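PDB 4PW0: Alpha/beta hydrolase fold protein from Chitinophaga pinensis, which is an alpha/beta hydrolase of undetermined specificity that probably cleaves an ester or similar bond. Local coordinates for residues H144-L149 against A202-I207; G112-Q117 against T208-K213. One frame throughout, in Å; residues are numbered along the deposited sequence.

Contact 1 of 2, residues H144-L149 against A202-I207; sequences HTFPDL and AQLTAI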
loop_
_atom_site.group_PDB
_atom_site.type_symbol
_atom_site.label_atom_id
_atom_site.label_comp_id
_atom_site.label_asym_id
_atom_site.label_seq_id
_atom_site.Cartn_x
_atom_site.Cartn_y
_atom_site.Cartn_z
ATOM N N HIS A 144 -5.026 8.782 24.801
ATOM C CA HIS A 144 -5.246 9.151 26.200
ATOM C C HIS A 144 -4.073 8.737 27.056
ATOM O O HIS A 144 -3.817 9.339 28.113
ATOM C CB HIS A 144 -6.518 8.486 26.749
ATOM C CG HIS A 144 -7.775 8.867 26.036
ATOM N ND1 HIS A 144 -9.020 8.463 26.468
ATOM C CD2 HIS A 144 -7.980 9.546 24.887
ATOM C CE1 HIS A 144 -9.933 8.928 25.643
ATOM N NE2 HIS A 144 -9.327 9.566 24.661
ATOM N N THR A 145 -3.353 7.707 26.634
ATOM C CA THR A 145 -2.178 7.223 27.352
ATOM C C THR A 145 -0.837 7.615 26.761
ATOM O O THR A 145 0.210 7.119 27.150
ATOM C CB THR A 145 -2.236 5.742 27.600
ATOM O OG1 THR A 145 -2.351 5.059 26.381
ATOM C CG2 THR A 145 -3.419 5.411 28.621
ATOM N N PHE A 146 -0.883 8.564 25.834
ATOM C CA PHE A 146 0.338 9.097 25.248
ATOM C C PHE A 146 1.302 9.633 26.315
ATOM O O PHE A 146 2.480 9.343 26.224
ATOM C CB PHE A 146 0.013 10.166 24.182
ATOM C CG PHE A 146 1.215 10.778 23.585
ATOM C CD1 PHE A 146 1.919 10.102 22.654
ATOM C CD2 PHE A 146 1.630 12.074 23.920
ATOM C CE1 PHE A 146 3.032 10.649 22.068
ATOM C CE2 PHE A 146 2.737 12.621 23.327
ATOM C CZ PHE A 146 3.460 11.897 22.407
ATOM N N PRO A 147 0.797 10.374 27.331
ATOM C CA PRO A 147 1.768 10.811 28.349
ATOM C C PRO A 147 2.506 9.668 29.040
ATOM O O PRO A 147 3.697 9.810 29.323
ATOM C CB PRO A 147 0.900 11.624 29.332
ATOM C CG PRO A 147 -0.226 12.135 28.502
ATOM C CD PRO A 147 -0.531 10.948 27.575
ATOM N N ASP A 148 1.830 8.559 29.319
ATOM C CA ASP A 148 2.507 7.411 29.923
ATOM C C ASP A 148 3.474 6.744 28.966
ATOM O O ASP A 148 4.495 6.202 29.417
ATOM C CB ASP A 148 1.535 6.443 30.536
ATOM C CG ASP A 148 0.924 6.990 31.838
ATOM O OD1 ASP A 148 1.659 7.663 32.582
ATOM O OD2 ASP A 148 -0.270 6.806 32.091
ATOM N N LEU A 149 3.196 6.774 27.658
ATOM C CA LEU A 149 4.161 6.224 26.696
ATOM C C LEU A 149 5.449 7.034 26.750
ATOM O O LEU A 149 6.553 6.491 26.760
ATOM C CB LEU A 149 3.550 6.237 25.307
ATOM C CG LEU A 149 4.438 5.675 24.217
ATOM C CD1 LEU A 149 4.630 4.187 24.342
ATOM C CD2 LEU A 149 3.888 6.096 22.858
ATOM N N ALA A 202 4.362 21.712 24.908
ATOM C CA ALA A 202 3.197 22.133 24.169
ATOM C C ALA A 202 2.716 21.006 23.237
ATOM O O ALA A 202 1.514 20.744 23.119
ATOM C CB ALA A 202 3.513 23.383 23.366
ATOM N N GLN A 203 3.663 20.355 22.573
ATOM C CA GLN A 203 3.315 19.243 21.682
ATOM C C GLN A 203 2.755 18.060 22.425
ATOM O O GLN A 203 1.817 17.456 21.939
ATOM C CB GLN A 203 4.528 18.813 20.862
ATOM C CG GLN A 203 4.985 19.854 19.860
ATOM C CD GLN A 203 6.201 19.397 19.104
ATOM O OE1 GLN A 203 6.756 18.331 19.362
ATOM N NE2 GLN A 203 6.639 20.220 18.157
ATOM N N LEU A 204 3.297 17.737 23.590
ATOM C CA LEU A 204 2.744 16.624 24.372
ATOM C C LEU A 204 1.296 16.901 24.733
ATOM O O LEU A 204 0.422 16.011 24.611
ATOM C CB LEU A 204 3.608 16.334 25.614
ATOM C CG LEU A 204 3.283 15.073 26.403
ATOM C CD1 LEU A 204 4.514 14.558 27.122
ATOM C CD2 LEU A 204 2.202 15.308 27.421
ATOM N N THR A 205 1.014 18.138 25.106
ATOM C CA THR A 205 -0.348 18.544 25.401
ATOM C C THR A 205 -1.260 18.412 24.163
ATOM O O THR A 205 -2.364 17.854 24.218
ATOM C CB THR A 205 -0.381 20.000 25.923
ATOM O OG1 THR A 205 0.495 20.091 27.041
ATOM C CG2 THR A 205 -1.784 20.385 26.348
ATOM N N ALA A 206 -0.773 18.922 23.026
ATOM C CA ALA A 206 -1.526 18.930 21.792
ATOM C C ALA A 206 -1.852 17.499 21.319
ATOM O O ALA A 206 -2.991 17.232 20.853
ATOM C CB ALA A 206 -0.791 19.698 20.716
ATOM N N ILE A 207 -0.879 16.603 21.429
ATOM C CA ILE A 207 -1.073 15.249 20.953
ATOM C C ILE A 207 -2.081 14.522 21.836
ATOM O O ILE A 207 -2.999 13.835 21.355
ATOM C CB ILE A 207 0.256 14.507 20.923
ATOM C CG1 ILE A 207 1.143 15.065 19.826
ATOM C CG2 ILE A 207 0.068 13.015 20.740
ATOM C CD1 ILE A 207 2.599 14.703 19.989
#
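The methyl CG2 of I207 sits squarely over one face of the F146 ring, 3.6 Å from the ring centroid and only 8° off the normal, a clean CH-pi contact. The other branch of the isoleucine reaches along the same ring: CD1 comes to 3.8 Å from F146 CZ, so both arms of I207 grip the phenyl. L204 adds its CG to the ring from an oblique direction, 4.0 Å from F146 CE2. Farther out, L204 CD2 meets CG of the P147 ring at 4.1 Å, a looser touch where the contact becomes partly exposed.

What aims the ring is the torsion of F146: with CG anti to the backbone N (chi1 178°), the phenyl is carried off the first turn of helix 146-154 toward helix 197-212. F45 packs edge-to-face with F146, and T208, one residue beyond I207, also touches it. The same methyl has F114 of helix 111-122 on the side away from F146, and I207 also touches L111 of that helix. This joins two of the helices that follow strand 127-133, a position consistent with the cap insertion of many alpha/beta hydrolases.

No hydrogen bond or charge pair links 144-149 to 202-207; their attachment is therefore apolar, and its specificity probably comes from shape, chiefly the fit of one methyl over one aromatic face.

Contact 2 of 2, residues G112-Q117 against T208-K213; sequences GGFIVQ and TNWGKK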
loop_
_atom_site.group_PDB
_atom_site.type_symbol
_atom_site.label_atom_id
_atom_site.label_comp_id
_atom_site.label_asym_id
_atom_site.label_seq_id
_atom_site.Cartn_x
_atom_site.Cartn_y
_atom_site.Cartn_z
ATOM N N GLY A 112 2.441 15.924 12.776
ATOM C CA GLY A 112 2.216 16.538 11.508
ATOM C C GLY A 112 1.065 15.934 10.729
ATOM O O GLY A 112 0.396 16.624 9.949
ATOM N N GLY A 113 0.835 14.632 10.925
ATOM C CA GLY A 113 -0.305 13.979 10.324
ATOM C C GLY A 113 -1.637 14.439 10.895
ATOM O O GLY A 113 -2.675 14.323 10.216
ATOM N N PHE A 114 -1.652 14.916 12.131
ATOM C CA PHE A 114 -2.866 15.533 12.685
ATOM C C PHE A 114 -3.084 16.917 12.043
ATOM O O PHE A 114 -4.203 17.262 11.594
ATOM C CB PHE A 114 -2.739 15.790 14.189
ATOM C CG PHE A 114 -2.441 14.596 15.045
ATOM C CD1 PHE A 114 -2.629 13.289 14.621
ATOM C CD2 PHE A 114 -1.964 14.796 16.315
ATOM C CE1 PHE A 114 -2.302 12.211 15.443
ATOM C CE2 PHE A 114 -1.672 13.743 17.146
ATOM C CZ PHE A 114 -1.843 12.447 16.745
ATOM N N ILE A 115 -2.004 17.675 11.901
ATOM C CA ILE A 115 -2.075 19.028 11.321
ATOM C C ILE A 115 -2.587 18.970 9.888
ATOM O O ILE A 115 -3.444 19.791 9.491
ATOM C CB ILE A 115 -0.707 19.735 11.420
ATOM C CG1 ILE A 115 -0.379 20.063 12.884
ATOM C CG2 ILE A 115 -0.692 21.040 10.598
ATOM C CD1 ILE A 115 1.073 20.444 13.145
ATOM N N VAL A 116 -2.142 18.006 9.078
ATOM C CA VAL A 116 -2.599 18.020 7.672
ATOM C C VAL A 116 -4.078 17.674 7.582
ATOM O O VAL A 116 -4.741 18.157 6.684
ATOM C CB VAL A 116 -1.764 17.113 6.754
ATOM C CG1 VAL A 116 -0.310 17.596 6.736
ATOM C CG2 VAL A 116 -1.829 15.624 7.117
ATOM N N GLN A 117 -4.589 16.832 8.481
ATOM C CA GLN A 117 -6.040 16.546 8.503
ATOM C C GLN A 117 -6.827 17.830 8.834
ATOM O O GLN A 117 -7.794 18.159 8.166
ATOM C CB GLN A 117 -6.381 15.505 9.528
ATOM C CG GLN A 117 -5.876 14.101 9.234
ATOM C CD GLN A 117 -6.144 13.186 10.407
ATOM O OE1 GLN A 117 -7.303 12.907 10.732
ATOM N NE2 GLN A 117 -5.088 12.687 11.017
ATOM N N THR A 208 -1.946 14.688 23.137
ATOM C CA THR A 208 -2.884 14.050 24.064
ATOM C C THR A 208 -4.306 14.542 23.812
ATOM O O THR A 208 -5.258 13.735 23.763
ATOM C CB THR A 208 -2.438 14.327 25.530
ATOM O OG1 THR A 208 -1.082 13.865 25.724
ATOM C CG2 THR A 208 -3.344 13.579 26.508
ATOM N N ASN A 209 -4.452 15.845 23.663
ATOM C CA ASN A 209 -5.773 16.403 23.423
ATOM C C ASN A 209 -6.395 16.116 22.075
ATOM O O ASN A 209 -7.624 16.068 21.962
ATOM C CB ASN A 209 -5.820 17.893 23.762
ATOM C CG ASN A 209 -5.937 18.130 25.247
ATOM O OD1 ASN A 209 -6.502 17.337 25.992
ATOM N ND2 ASN A 209 -5.374 19.194 25.689
ATOM N N TRP A 210 -5.579 15.854 21.058
ATOM C CA TRP A 210 -6.114 15.357 19.789
ATOM C C TRP A 210 -6.923 14.092 20.061
ATOM O O TRP A 210 -7.960 13.889 19.429
ATOM C CB TRP A 210 -4.963 15.086 18.810
ATOM C CG TRP A 210 -5.359 14.614 17.451
ATOM C CD1 TRP A 210 -5.313 13.337 16.988
ATOM C CD2 TRP A 210 -5.812 15.412 16.358
ATOM N NE1 TRP A 210 -5.711 13.296 15.678
ATOM C CE2 TRP A 210 -5.990 14.555 15.257
ATOM C CE3 TRP A 210 -6.078 16.767 16.191
ATOM C CZ2 TRP A 210 -6.384 15.016 14.009
ATOM C CZ3 TRP A 210 -6.473 17.218 14.943
ATOM C CH2 TRP A 210 -6.604 16.344 13.868
ATOM N N GLY A 211 -6.443 13.251 20.980
ATOM C CA GLY A 211 -7.172 12.043 21.348
ATOM C C GLY A 211 -8.290 12.258 22.348
ATOM O O GLY A 211 -9.355 11.635 22.265
ATOM N N LYS A 212 -8.066 13.130 23.325
ATOM C CA LYS A 212 -9.067 13.285 24.386
ATOM C C LYS A 212 -10.291 14.054 23.981
ATOM O O LYS A 212 -11.390 13.780 24.511
ATOM C CB LYS A 212 -8.451 13.975 25.586
ATOM C CG LYS A 212 -7.445 13.100 26.321
ATOM C CD LYS A 212 -6.905 13.784 27.573
ATOM C CE LYS A 212 -7.972 13.848 28.674
ATOM N NZ LYS A 212 -7.459 14.644 29.835
ATOM N N LYS A 213 -10.132 15.037 23.122
ATOM C CA LYS A 213 -11.234 15.905 22.762
ATOM C C LYS A 213 -12.148 15.227 21.750
ATOM O O LYS A 213 -11.687 14.510 20.888
ATOM C CB LYS A 213 -10.773 17.263 22.245
ATOM C CG LYS A 213 -9.970 18.090 23.267
ATOM C CD LYS A 213 -10.790 18.656 24.390
ATOM C CE LYS A 213 -9.966 19.558 25.316
ATOM N NZ LYS A 213 -9.337 20.642 24.525
#
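F114 and W210 stack face to face, the phenyl over the five-membered ring of the indole with centroids 3.6 Å apart and planes at 9°. F114 belongs to helix 111-122, which in the alpha/beta hydrolase fold follows the nucleophile elbow; G112 is part of the probable GxSxG signature here. W210 comes from the last turns of helix 197-212.

From CB outward, F114 runs across the indole. Its CB lies over the six-membered ring of W210, 3.6 Å from that centroid, in a CH-pi contact. CG comes next, already over the five-membered ring beside W210 CE2, 3.6 Å away. The ring then runs on over the pyrrole: CD1 makes the shortest approach, 3.3 Å to W210 NE1, while CD2 lies nearest W210 CG on the other flank, and CE2 follows it near W210 CD1 and CG. W210 CD1 sits under the centre of the phenyl, with F114 CE1 and CZ each 3.6 Å from it. Thus CB and the phenyl together cover one face of both indole rings.

W210 meets them because its CG is anti to the backbone N (chi1 -178°), which sends the indole across to helix 111-122. Its NE1 proton is not spent on F114: NE1 bonds to A136 O, as does Q117 NE2, so one carbonyl ties down both side chains. A leucine in place of W210 would probably leave the F114 face without its flat partner and deprive A136 O of the indole N-H.

The Q117 amide stands nearly perpendicular to the indole, with OE1 at the ring edge near CZ2. Q117 NE2 also bonds back to G113 O of its own helix at 3.0 Å, from 46° above the carbonyl plane.

How the contacts relate
Helix 197-212 is common to both contacts: residues 202-207 face helix 146-154 in contact 1, and the following residues 208-213 meet helix 111-122 in contact 2, with the two centres about 10 Å apart. They also touch directly. H144 NE2 lies 3.2 Å from G211 O, a probable hydrogen bond, and P147 CG packs 3.4 Å from T208 OG1. I207 bridges the two, making the packing continuous from contact 1 to F114 in contact 2. Both side chains come close to the probable triad S110, D234 and H262 but make no contact with it, so the shared helix connects the 146-154 region to the helix behind the presumed nucleophile.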